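Local coordinates for protein arabinan endo-1,5-alpha-l-arabinosidase A (Cellvibrio cellulosa, PDB 1GYH) that hydrolyses the alpha-1,5-linked arabinofuranose backbone of linear arabinan, releasing almost exclusively arabinotriose during plant cell wall breakdown, at residues Gln4-Asp9 against Asn284-Leu289. Sequence-based numbering, arbitrary orientation.
Sequences QVDVHD and NYLQKL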
ATOM      1  N   GLN A   4      -1.400  -1.834 -21.803  1.00 14.79           N
ATOM      2  CA  GLN A   4      -1.861  -1.754 -20.406  1.00 14.60           C
ATOM      3  C   GLN A   4      -0.977  -0.817 -19.594  1.00 15.99           C
ATOM      4  O   GLN A   4       0.237  -0.643 -19.910  1.00 16.24           O
ATOM      5  CB  GLN A   4      -1.898  -3.142 -19.752  1.00 15.39           C
ATOM      6  CG  GLN A   4      -2.941  -4.014 -20.370  1.00 14.13           C
ATOM      7  CD  GLN A   4      -3.138  -5.359 -19.713  1.00 16.11           C
ATOM      8  OE1 GLN A   4      -3.228  -5.505 -18.454  1.00 12.61           O
ATOM      9  NE2 GLN A   4      -3.265  -6.367 -20.568  1.00 19.41           N
ATOM     10  N   VAL A   5      -1.550  -0.189 -18.572  1.00 14.94           N
ATOM     11  CA  VAL A   5      -0.744   0.635 -17.721  1.00 16.62           C
ATOM     12  C   VAL A   5       0.104  -0.138 -16.698  1.00 15.72           C
ATOM     13  O   VAL A   5      -0.365  -1.027 -15.954  1.00 15.74           O
ATOM     14  CB  VAL A   5      -1.423   1.959 -17.205  1.00 18.01           C
ATOM     15  CG1 VAL A   5      -2.868   2.157 -17.570  1.00 18.67           C
ATOM     16  CG2 VAL A   5      -1.100   2.286 -15.830  1.00 19.89           C
ATOM     17  N   ASP A   6       1.396   0.176 -16.708  1.00 16.24           N
ATOM     18  CA  ASP A   6       2.337  -0.431 -15.754  1.00 16.44           C
ATOM     19  C   ASP A   6       2.498   0.403 -14.500  1.00 16.28           C
ATOM     20  O   ASP A   6       2.868   1.596 -14.555  1.00 17.00           O
ATOM     21  CB  ASP A   6       3.704  -0.733 -16.401  1.00 17.85           C
ATOM     22  CG  ASP A   6       4.389   0.508 -16.950  1.00 20.12           C
ATOM     23  OD1 ASP A   6       3.825   1.178 -17.826  1.00 21.04           O
ATOM     24  OD2 ASP A   6       5.505   0.890 -16.555  1.00 24.89           O
ATOM     25  N   VAL A   7       2.166  -0.233 -13.375  1.00 15.50           N
ATOM     26  CA  VAL A   7       2.222   0.334 -12.028  1.00 15.21           C
ATOM     27  C   VAL A   7       2.765  -0.686 -11.049  1.00 13.67           C
ATOM     28  O   VAL A   7       2.744  -1.900 -11.302  1.00 13.51           O
ATOM     29  CB  VAL A   7       0.806   0.797 -11.518  1.00 16.11           C
ATOM     30  CG1 VAL A   7       0.199   1.732 -12.487  1.00 17.79           C
ATOM     31  CG2 VAL A   7      -0.154  -0.416 -11.222  1.00 17.97           C
ATOM     32  N   HIS A   8       3.231  -0.191  -9.909  1.00 13.86           N
ATOM     33  CA  HIS A   8       3.685  -1.026  -8.796  1.00 13.67           C
ATOM     34  C   HIS A   8       3.147  -0.379  -7.529  1.00 13.55           C
ATOM     35  O   HIS A   8       3.324   0.840  -7.307  1.00 13.47           O
ATOM     36  CB  HIS A   8       5.250  -1.076  -8.762  1.00 14.55           C
ATOM     37  CG  HIS A   8       5.828  -2.365  -8.255  1.00 16.29           C
ATOM     38  ND1 HIS A   8       6.362  -2.486  -6.986  1.00 19.64           N
ATOM     39  CD2 HIS A   8       6.010  -3.578  -8.858  1.00 18.06           C
ATOM     40  CE1 HIS A   8       6.826  -3.719  -6.821  1.00 19.55           C
ATOM     41  NE2 HIS A   8       6.634  -4.401  -7.948  1.00 18.97           N
ATOM     42  N   ASP A   9       2.487  -1.172  -6.690  1.00 13.12           N
ATOM     43  CA  ASP A   9       2.029  -0.733  -5.372  1.00 13.81           C
ATOM     44  C   ASP A   9       0.911   0.333  -5.488  1.00 14.41           C
ATOM     45  O   ASP A   9       0.974   1.336  -4.815  1.00 14.94           O
ATOM     46  CB  ASP A   9       3.208  -0.235  -4.480  1.00 14.90           C
ATOM     47  CG  ASP A   9       4.450  -1.134  -4.575  1.00 15.64           C
ATOM     48  OD1 ASP A   9       4.294  -2.397  -4.479  1.00 14.72           O
ATOM     49  OD2 ASP A   9       5.607  -0.662  -4.755  1.00 16.73           O
ATOM     50  N   ASN A 284       7.436  -9.984 -20.581  1.00 12.89           N
ATOM     51  CA  ASN A 284       8.613  -9.867 -19.699  1.00 14.16           C
ATOM     52  C   ASN A 284       8.371  -9.663 -18.202  1.00 13.87           C
ATOM     53  O   ASN A 284       9.145  -8.971 -17.522  1.00 14.87           O
ATOM     54  CB  ASN A 284       9.505  -8.723 -20.180  1.00 14.89           C
ATOM     55  CG  ASN A 284       9.917  -8.882 -21.611  1.00 18.85           C
ATOM     56  OD1 ASN A 284      10.517  -9.906 -21.973  1.00 20.71           O
ATOM     57  ND2 ASN A 284       9.561  -7.893 -22.468  1.00 22.42           N
ATOM     58  N   TYR A 285       7.290 -10.224 -17.674  1.00 12.57           N
ATOM     59  CA  TYR A 285       6.915 -10.045 -16.265  1.00 12.15           C
ATOM     60  C   TYR A 285       6.738  -8.599 -15.825  1.00 11.27           C
ATOM     61  O   TYR A 285       6.924  -8.268 -14.648  1.00 11.54           O
ATOM     62  CB  TYR A 285       7.863 -10.828 -15.305  1.00 12.01           C
ATOM     63  CG  TYR A 285       7.965 -12.304 -15.669  1.00 12.00           C
ATOM     64  CD1 TYR A 285       7.042 -13.243 -15.170  1.00 12.34           C
ATOM     65  CD2 TYR A 285       8.949 -12.762 -16.517  1.00 12.26           C
ATOM     66  CE1 TYR A 285       7.104 -14.562 -15.514  1.00 11.12           C
ATOM     67  CE2 TYR A 285       9.015 -14.083 -16.869  1.00 13.69           C
ATOM     68  CZ  TYR A 285       8.082 -14.983 -16.372  1.00 11.90           C
ATOM     69  OH  TYR A 285       8.159 -16.305 -16.739  1.00 12.41           O
ATOM     70  N   LEU A 286       6.338  -7.746 -16.757  1.00 11.28           N
ATOM     71  CA  LEU A 286       6.048  -6.343 -16.444  1.00 11.62           C
ATOM     72  C   LEU A 286       4.693  -6.202 -15.716  1.00 12.64           C
ATOM     73  O   LEU A 286       3.643  -6.567 -16.250  1.00 12.20           O
ATOM     74  CB  LEU A 286       6.049  -5.499 -17.724  1.00 12.59           C
ATOM     75  CG  LEU A 286       5.787  -3.979 -17.565  1.00 12.91           C
ATOM     76  CD1 LEU A 286       6.798  -3.321 -16.614  1.00 14.05           C
ATOM     77  CD2 LEU A 286       5.792  -3.264 -18.924  1.00 15.59           C
ATOM     78  N   GLN A 287       4.772  -5.630 -14.533  1.00 12.98           N
ATOM     79  CA  GLN A 287       3.672  -5.367 -13.612  1.00 13.25           C
ATOM     80  C   GLN A 287       2.601  -4.489 -14.306  1.00 14.04           C
ATOM     81  O   GLN A 287       2.923  -3.450 -14.896  1.00 13.85           O
ATOM     82  CB  GLN A 287       4.212  -4.638 -12.374  1.00 13.34           C
ATOM     83  CG  GLN A 287       5.113  -3.434 -12.699  1.00 14.96           C
ATOM     84  CD  GLN A 287       6.633  -3.723 -12.652  1.00 16.13           C
ATOM     85  OE1 GLN A 287       7.092  -4.844 -12.950  1.00 14.69           O
ATOM     86  NE2 GLN A 287       7.411  -2.688 -12.337  1.00 17.49           N
ATOM     87  N   LYS A 288       1.337  -4.951 -14.266  1.00 13.87           N
ATOM     88  CA  LYS A 288       0.215  -4.203 -14.791  1.00 13.12           C
ATOM     89  C   LYS A 288      -0.787  -3.924 -13.649  1.00 12.47           C
ATOM     90  O   LYS A 288      -0.927  -4.721 -12.705  1.00 11.70           O
ATOM     91  CB  LYS A 288      -0.477  -5.010 -15.884  1.00 12.86           C
ATOM     92  CG  LYS A 288       0.373  -5.426 -17.063  1.00 15.21           C
ATOM     93  CD  LYS A 288       1.109  -4.295 -17.745  1.00 14.15           C
ATOM     94  CE  LYS A 288       1.788  -4.732 -19.067  1.00 13.56           C
ATOM     95  NZ  LYS A 288       2.440  -6.018 -18.976  1.00 12.93           N
ATOM     96  N   LEU A 289      -1.478  -2.785 -13.764  1.00 12.06           N
ATOM     97  CA  LEU A 289      -2.645  -2.483 -12.940  1.00 12.76           C
ATOM     98  C   LEU A 289      -3.766  -3.508 -13.136  1.00 12.25           C
ATOM     99  O   LEU A 289      -4.109  -3.870 -14.271  1.00 12.15           O
ATOM    100  CB  LEU A 289      -3.198  -1.115 -13.307  1.00 12.29           C
ATOM    101  CG  LEU A 289      -4.486  -0.729 -12.539  1.00 13.32           C
ATOM    102  CD1 LEU A 289      -4.203  -0.541 -11.074  1.00 14.07           C
ATOM    103  CD2 LEU A 289      -5.049   0.508 -13.125  1.00 14.28           C
TER
HETATM  104  O   HOH W   1      -4.309  -3.585 -16.989  1.00 21.16           O
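Gln287 brings its aliphatic stem up to His8, with CG in the plane of the imidazole at its CD2 edge and the amide carbon CD 3.8 Å from His8 CD2. The amide is turned 62° from the ring. CG of Gln287 is wedged between its own backbone N and carbonyl carbon (chi1 49°), which directs the chain across the Val7 carbonyl, with Gln287 CG 3.1 Å from Val7 O. One residue back, the branched end of Leu286 packs against Asp6, Leu286 CG lying 4.0 Å from Asp6 CB. At the N-terminal end of residues 4-9, Gln4 and Lys288 cross at about a right angle, Gln4 CB lying 3.8 Å from Lys288 CD. The lysine bends at chi2 and chi4, and its ammonium turns back to Leu286 O and to salt bridges with Glu280 and Asp283. Gln4 OE1 is held by Lys290 and by a water that also donates to Leu289 O. Val7 CG2 packs on Leu289 CB at 3.8 Å, beside Leu21 of strand 18-23.

The backbones run nearly perpendicular, joined by one direct hydrogen bond, Leu289 N to Val5 O (3.0 Å, 169°). Residues 4-9, the loop before strand 11-15, thereby cross the start of strand 286-296 in the five-bladed propeller. His8 stacks on His277; its ND1 donates to Asp9, the probable proton acceptor, and NE2 bonds Tyr279 OH, fixing the ring's rotation. Val7 N, Val7 O and Gln287 O are buried without hydrogen-bond partners, although Asp6 CA approaches Gln287 O at 3.2 Å in a CA-H...O contact. This packing probably positions Asp6 and Gln287, both likely substrate ligands.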